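Long-range contacts in malonyl CoA:acyl carrier protein malonyltransferase (Streptomyces coelicolor, PDB 1NM2), which probably transfers malonyl groups from coenzyme A to the acyl carrier protein, supplying extender units for fatty acid biosynthesis: residues Ala73-Thr77 against Leu304-Arg308; Ala104-Val110 against Ala223-Tyr229. One frame throughout, in Å; residues are numbered along the deposited sequence.

Contact 1 of 2, residues Ala73-Thr77 against Leu304-Arg308; sequences AALGT and LDAAR
The last residue of helix 57-75, L75, lies with its CA 6.0 Å from the CA of L304, where helix 304-314 begins, so the end of one helix meets the first turn of another on the flank of the alpha/beta hydrolase-like core. G76 then leaves helical geometry. L304 sends CD1 to the methyl of A74 and CD2 over the backbone of L75, 3.8 Å from its CA; W21 touches both A74 and L304. Chi1 of 174° swings the L75 side chain clear of its own N and sends CD1 forward to A307, tightly against its CB at 3.4 Å. R308 has its CG near this same CD1 and stretches an extended chain to the carbonyls at the C-terminal end of helix 57-75. There NH1 comes within 2.6 Å of T77 O, though the angle is too poor for a hydrogen bond, while A74 O sits at the guanidinium edge near its plane and L75 O approaches obliquely. The positive group probably offsets the negative end of the helix dipole. A leucine in place of R308 would probably leave these carbonyls without their charge partner. D305 OD1 lies in the guanidinium plane at its edge, a long salt-bridge distance of 3.8 Å from NE of R308. T77 turns back on its own segment, OG1 donating to A73 O at 3.2 Å, tilted 26° from the carbonyl plane.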
ATOM      1  N   ALA A  73     -10.466   2.447  12.542  1.00 20.19           N
ATOM      2  CA  ALA A  73     -11.752   2.534  13.220  1.00 21.73           C
ATOM      3  C   ALA A  73     -11.536   2.476  14.736  1.00 21.30           C
ATOM      4  O   ALA A  73     -12.137   3.241  15.481  1.00 20.65           O
ATOM      5  CB  ALA A  73     -12.661   1.399  12.764  1.00 20.88           C
ATOM      6  N   ALA A  74     -10.670   1.571  15.182  1.00 22.42           N
ATOM      7  CA  ALA A  74     -10.368   1.434  16.604  1.00 24.05           C
ATOM      8  C   ALA A  74      -9.710   2.698  17.155  1.00 25.20           C
ATOM      9  O   ALA A  74      -9.986   3.111  18.281  1.00 24.97           O
ATOM     10  CB  ALA A  74      -9.456   0.234  16.833  1.00 24.17           C
ATOM     11  N   LEU A  75      -8.833   3.305  16.360  1.00 26.48           N
ATOM     12  CA  LEU A  75      -8.138   4.519  16.772  1.00 29.74           C
ATOM     13  C   LEU A  75      -9.106   5.690  16.917  1.00 33.54           C
ATOM     14  O   LEU A  75      -8.841   6.640  17.656  1.00 35.18           O
ATOM     15  CB  LEU A  75      -7.058   4.886  15.751  1.00 27.05           C
ATOM     16  CG  LEU A  75      -6.346   6.217  16.002  1.00 27.62           C
ATOM     17  CD1 LEU A  75      -5.610   6.154  17.329  1.00 26.44           C
ATOM     18  CD2 LEU A  75      -5.382   6.515  14.866  1.00 26.75           C
ATOM     19  N   GLY A  76     -10.226   5.619  16.205  1.00 35.29           N
ATOM     20  CA  GLY A  76     -11.208   6.686  16.272  1.00 40.04           C
ATOM     21  C   GLY A  76     -12.366   6.385  17.205  1.00 42.49           C
ATOM     22  O   GLY A  76     -13.514   6.711  16.902  1.00 44.10           O
ATOM     23  N   THR A  77     -12.068   5.762  18.341  1.00 44.33           N
ATOM     24  CA  THR A  77     -13.092   5.421  19.326  1.00 45.49           C
ATOM     25  C   THR A  77     -12.659   5.832  20.731  1.00 45.67           C
ATOM     26  O   THR A  77     -11.465   5.909  21.028  1.00 46.33           O
ATOM     27  CB  THR A  77     -13.392   3.906  19.319  1.00 45.65           C
ATOM     28  OG1 THR A  77     -13.946   3.533  18.051  1.00 47.05           O
ATOM     29  CG2 THR A  77     -14.382   3.552  20.421  1.00 45.94           C
ATOM     30  N   LEU A 304      -2.688   1.802  20.570  1.00 24.43           N
ATOM     31  CA  LEU A 304      -3.744   2.811  20.461  1.00 24.74           C
ATOM     32  C   LEU A 304      -3.673   4.027  21.387  1.00 26.53           C
ATOM     33  O   LEU A 304      -3.880   5.152  20.936  1.00 25.28           O
ATOM     34  CB  LEU A 304      -5.113   2.134  20.595  1.00 24.53           C
ATOM     35  CG  LEU A 304      -5.436   1.226  19.402  1.00 24.29           C
ATOM     36  CD1 LEU A 304      -6.715   0.445  19.656  1.00 24.71           C
ATOM     37  CD2 LEU A 304      -5.556   2.080  18.142  1.00 24.26           C
ATOM     38  N   ASP A 305      -3.398   3.814  22.671  1.00 26.96           N
ATOM     39  CA  ASP A 305      -3.305   4.933  23.609  1.00 28.18           C
ATOM     40  C   ASP A 305      -2.273   5.964  23.156  1.00 27.28           C
ATOM     41  O   ASP A 305      -2.552   7.163  23.135  1.00 25.59           O
ATOM     42  CB  ASP A 305      -2.962   4.424  25.012  1.00 30.54           C
ATOM     43  CG  ASP A 305      -4.199   4.098  25.825  1.00 32.70           C
ATOM     44  OD1 ASP A 305      -5.180   3.603  25.235  1.00 34.56           O
ATOM     45  OD2 ASP A 305      -4.191   4.329  27.053  1.00 35.17           O
ATOM     46  N   ALA A 306      -1.084   5.497  22.791  1.00 25.92           N
ATOM     47  CA  ALA A 306      -0.034   6.393  22.323  1.00 25.59           C
ATOM     48  C   ALA A 306      -0.487   7.093  21.039  1.00 25.03           C
ATOM     49  O   ALA A 306      -0.177   8.263  20.812  1.00 23.69           O
ATOM     50  CB  ALA A 306       1.251   5.614  22.071  1.00 23.41           C
ATOM     51  N   ALA A 307      -1.219   6.372  20.197  1.00 23.30           N
ATOM     52  CA  ALA A 307      -1.709   6.943  18.950  1.00 23.28           C
ATOM     53  C   ALA A 307      -2.718   8.052  19.232  1.00 24.14           C
ATOM     54  O   ALA A 307      -2.674   9.111  18.609  1.00 25.24           O
ATOM     55  CB  ALA A 307      -2.349   5.858  18.089  1.00 20.44           C
ATOM     56  N   ARG A 308      -3.630   7.804  20.169  1.00 26.75           N
ATOM     57  CA  ARG A 308      -4.644   8.793  20.526  1.00 28.58           C
ATOM     58  C   ARG A 308      -3.989  10.090  21.002  1.00 29.32           C
ATOM     59  O   ARG A 308      -4.453  11.184  20.678  1.00 27.51           O
ATOM     60  CB  ARG A 308      -5.555   8.260  21.631  1.00 31.23           C
ATOM     61  CG  ARG A 308      -6.243   6.943  21.325  1.00 34.99           C
ATOM     62  CD  ARG A 308      -6.983   6.446  22.565  1.00 38.31           C
ATOM     63  NE  ARG A 308      -7.350   5.033  22.471  1.00 41.22           N
ATOM     64  CZ  ARG A 308      -8.265   4.549  21.638  1.00 41.69           C
ATOM     65  NH1 ARG A 308      -8.917   5.364  20.820  1.00 42.27           N
ATOM     66  NH2 ARG A 308      -8.522   3.248  21.619  1.00 42.37           N
TER

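Contact 2 of 2, residues Ala104-Val110 against Ala223-Tyr229; sequences AAVFAGV and ADPKVTY
A108 and Y229 meet where the end of helix 100-107 rests against the chain entering strand 228-229. The CB of Y229 leaves the strand toward the helix, and CG, trans to the main-chain nitrogen (chi1 -178°), carries the ring along the last turn. CD1 comes to 4.2 Å from the methyl of A108, in an oblique approach. One atom further, CE1 reaches A104 CB at 3.8 Å and the A104-A105 peptide, whose A104 C lies in the ring plane, so the ring presents its edge to the helix. V244 and L248 of helix 241-251 also touch this side chain, and at the tip OH hydrogen-bonds to E101 O. The helix itself closes with a Schellman motif: G109 takes positive phi, its N bonded to V106 O, while V110 N returns to A105 O. A side chain at G109 would point at K226, a CB there falling only 3.2 Å from K226 CD, a tight fit in addition to the phi that favours glycine. Helix 100-107 starts at the last glycine of a GxSxG sequence after strand 93-96, consistent with a nucleophile elbow; the side chain of A104 lies near it without touching. Beyond the helix end, two backbone bonds join the segments. K226 N donates to A108 O at 2.7 Å, nearly straight (175°), and the same oxygen receives a CA-H contact from P225. A223 N meets V110 O at 2.9 Å in the carbonyl plane, on a lone pair. Between these bonds V110 and P225 lie side by side, CG2 of V110 against CB of P225 at 3.8 Å, while CG1 of V110 rests 3.4 Å from A223 O. V227 N is buried here without a polar partner.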
ATOM      1  N   ALA A 104      -6.661   4.149   2.045  1.00 15.70           N
ATOM      2  CA  ALA A 104      -6.698   5.596   2.225  1.00 17.59           C
ATOM      3  C   ALA A 104      -7.954   6.215   1.614  1.00 17.11           C
ATOM      4  O   ALA A 104      -8.411   7.262   2.065  1.00 18.11           O
ATOM      5  CB  ALA A 104      -5.454   6.231   1.606  1.00 15.57           C
ATOM      6  N   ALA A 105      -8.495   5.579   0.578  1.00 16.36           N
ATOM      7  CA  ALA A 105      -9.706   6.076  -0.068  1.00 17.38           C
ATOM      8  C   ALA A 105     -10.875   5.984   0.913  1.00 17.51           C
ATOM      9  O   ALA A 105     -11.803   6.798   0.876  1.00 18.72           O
ATOM     10  CB  ALA A 105     -10.009   5.264  -1.325  1.00 17.04           C
ATOM     11  N   VAL A 106     -10.827   4.979   1.781  1.00 14.91           N
ATOM     12  CA  VAL A 106     -11.863   4.794   2.785  1.00 16.95           C
ATOM     13  C   VAL A 106     -11.725   5.919   3.815  1.00 18.39           C
ATOM     14  O   VAL A 106     -12.712   6.567   4.170  1.00 20.14           O
ATOM     15  CB  VAL A 106     -11.738   3.404   3.479  1.00 17.05           C
ATOM     16  CG1 VAL A 106     -12.797   3.260   4.570  1.00 17.60           C
ATOM     17  CG2 VAL A 106     -11.902   2.289   2.445  1.00 16.17           C
ATOM     18  N   PHE A 107     -10.501   6.171   4.273  1.00 17.52           N
ATOM     19  CA  PHE A 107     -10.274   7.239   5.245  1.00 18.60           C
ATOM     20  C   PHE A 107     -10.741   8.599   4.729  1.00 17.75           C
ATOM     21  O   PHE A 107     -11.237   9.416   5.498  1.00 16.91           O
ATOM     22  CB  PHE A 107      -8.789   7.349   5.625  1.00 17.30           C
ATOM     23  CG  PHE A 107      -8.199   6.081   6.171  1.00 17.73           C
ATOM     24  CD1 PHE A 107      -9.007   5.119   6.778  1.00 17.63           C
ATOM     25  CD2 PHE A 107      -6.829   5.848   6.086  1.00 17.26           C
ATOM     26  CE1 PHE A 107      -8.457   3.944   7.287  1.00 17.90           C
ATOM     27  CE2 PHE A 107      -6.272   4.675   6.594  1.00 16.44           C
ATOM     28  CZ  PHE A 107      -7.090   3.724   7.194  1.00 17.10           C
ATOM     29  N   ALA A 108     -10.582   8.843   3.430  1.00 17.64           N
ATOM     30  CA  ALA A 108     -10.988  10.123   2.842  1.00 17.97           C
ATOM     31  C   ALA A 108     -12.466  10.160   2.463  1.00 18.68           C
ATOM     32  O   ALA A 108     -12.953  11.167   1.950  1.00 21.59           O
ATOM     33  CB  ALA A 108     -10.127  10.440   1.611  1.00 15.12           C
ATOM     34  N   GLY A 109     -13.176   9.064   2.701  1.00 19.22           N
ATOM     35  CA  GLY A 109     -14.595   9.026   2.383  1.00 20.16           C
ATOM     36  C   GLY A 109     -14.922   8.896   0.908  1.00 20.30           C
ATOM     37  O   GLY A 109     -16.037   9.208   0.481  1.00 20.36           O
ATOM     38  N   VAL A 110     -13.956   8.440   0.119  1.00 20.37           N
ATOM     39  CA  VAL A 110     -14.163   8.271  -1.315  1.00 19.03           C
ATOM     40  C   VAL A 110     -14.974   7.012  -1.563  1.00 19.91           C
ATOM     41  O   VAL A 110     -15.876   6.993  -2.402  1.00 21.06           O
ATOM     42  CB  VAL A 110     -12.820   8.149  -2.062  1.00 19.64           C
ATOM     43  CG1 VAL A 110     -13.070   7.883  -3.544  1.00 18.14           C
ATOM     44  CG2 VAL A 110     -12.011   9.428  -1.881  1.00 18.36           C
ATOM     45  N   ALA A 223     -17.179   9.021  -3.993  1.00 25.26           N
ATOM     46  CA  ALA A 223     -17.505  10.364  -3.542  1.00 24.34           C
ATOM     47  C   ALA A 223     -16.214  11.182  -3.527  1.00 23.81           C
ATOM     48  O   ALA A 223     -15.116  10.621  -3.500  1.00 22.33           O
ATOM     49  CB  ALA A 223     -18.106  10.321  -2.145  1.00 24.63           C
ATOM     50  N   ASP A 224     -16.346  12.501  -3.563  1.00 22.70           N
ATOM     51  CA  ASP A 224     -15.180  13.368  -3.515  1.00 22.80           C
ATOM     52  C   ASP A 224     -14.524  13.204  -2.151  1.00 21.32           C
ATOM     53  O   ASP A 224     -15.205  13.050  -1.142  1.00 20.86           O
ATOM     54  CB  ASP A 224     -15.591  14.828  -3.733  1.00 24.22           C
ATOM     55  CG  ASP A 224     -15.900  15.130  -5.187  1.00 25.97           C
ATOM     56  OD1 ASP A 224     -16.409  16.232  -5.475  1.00 28.28           O
ATOM     57  OD2 ASP A 224     -15.625  14.263  -6.043  1.00 25.60           O
ATOM     58  N   PRO A 225     -13.187  13.216  -2.104  1.00 21.70           N
ATOM     59  CA  PRO A 225     -12.494  13.062  -0.821  1.00 20.65           C
ATOM     60  C   PRO A 225     -12.823  14.189   0.158  1.00 21.73           C
ATOM     61  O   PRO A 225     -12.847  15.359  -0.221  1.00 18.57           O
ATOM     62  CB  PRO A 225     -11.019  13.047  -1.226  1.00 22.14           C
ATOM     63  CG  PRO A 225     -10.998  13.885  -2.473  1.00 21.21           C
ATOM     64  CD  PRO A 225     -12.231  13.416  -3.207  1.00 20.83           C
ATOM     65  N   LYS A 226     -13.080  13.831   1.413  1.00 22.47           N
ATOM     66  CA  LYS A 226     -13.412  14.818   2.442  1.00 24.26           C
ATOM     67  C   LYS A 226     -12.144  15.276   3.154  1.00 24.90           C
ATOM     68  O   LYS A 226     -12.153  16.247   3.911  1.00 25.88           O
ATOM     69  CB  LYS A 226     -14.383  14.212   3.457  1.00 25.85           C
ATOM     70  CG  LYS A 226     -15.683  13.722   2.845  1.00 30.61           C
ATOM     71  CD  LYS A 226     -16.551  13.012   3.879  1.00 33.50           C
ATOM     72  CE  LYS A 226     -17.801  12.416   3.236  1.00 37.39           C
ATOM     73  NZ  LYS A 226     -18.652  11.672   4.221  1.00 38.47           N
ATOM     74  N   VAL A 227     -11.060  14.548   2.911  1.00 23.82           N
ATOM     75  CA  VAL A 227      -9.761  14.847   3.493  1.00 23.19           C
ATOM     76  C   VAL A 227      -8.769  14.817   2.333  1.00 22.99           C
ATOM     77  O   VAL A 227      -8.965  14.071   1.370  1.00 21.88           O
ATOM     78  CB  VAL A 227      -9.352  13.778   4.527  1.00 25.19           C
ATOM     79  CG1 VAL A 227      -8.069  14.191   5.222  1.00 25.11           C
ATOM     80  CG2 VAL A 227     -10.474  13.569   5.538  1.00 26.83           C
ATOM     81  N   THR A 228      -7.718  15.626   2.417  1.00 22.14           N
ATOM     82  CA  THR A 228      -6.714  15.673   1.360  1.00 21.77           C
ATOM     83  C   THR A 228      -6.201  14.265   1.053  1.00 21.10           C
ATOM     84  O   THR A 228      -5.721  13.562   1.942  1.00 20.99           O
ATOM     85  CB  THR A 228      -5.533  16.567   1.767  1.00 22.51           C
ATOM     86  OG1 THR A 228      -6.015  17.883   2.072  1.00 23.82           O
ATOM     87  CG2 THR A 228      -4.521  16.656   0.631  1.00 23.01           C
ATOM     88  N   TYR A 229      -6.313  13.863  -0.209  1.00 20.00           N
ATOM     89  CA  TYR A 229      -5.884  12.536  -0.648  1.00 18.68           C
ATOM     90  C   TYR A 229      -4.653  12.647  -1.558  1.00 17.97           C
ATOM     91  O   TYR A 229      -4.732  13.215  -2.647  1.00 19.25           O
ATOM     92  CB  TYR A 229      -7.032  11.856  -1.402  1.00 18.18           C
ATOM     93  CG  TYR A 229      -6.725  10.449  -1.862  1.00 17.55           C
ATOM     94  CD1 TYR A 229      -7.042   9.349  -1.068  1.00 18.15           C
ATOM     95  CD2 TYR A 229      -6.084  10.221  -3.081  1.00 18.24           C
ATOM     96  CE1 TYR A 229      -6.727   8.052  -1.477  1.00 18.51           C
ATOM     97  CE2 TYR A 229      -5.762   8.937  -3.494  1.00 18.77           C
ATOM     98  CZ  TYR A 229      -6.086   7.859  -2.689  1.00 19.03           C
ATOM     99  OH  TYR A 229      -5.744   6.591  -3.093  1.00 21.28           O
TER

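From the N terminus the chain lays down strand 3-7, central in the parallel sheet, and several helices before helix 57-75 ends at the first half of contact 1; residues 78-87 are not modelled. Strand 93-96 and helix 100-107 lead into contact 2, whose loop takes in most of the mixed sheet and closes as the chain enters strand 228-229, at one edge of the parallel sheet. Strands 272-275 and 294-297 complete the other side, 294-297 at its edge, and helix 304-314 closes contact 1. Contact 2 is thus nested within contact 1. Their centres lie about 19 Å apart and the two contacts do not touch, but F107 packs on A72, linking helices 100-107 and 57-75.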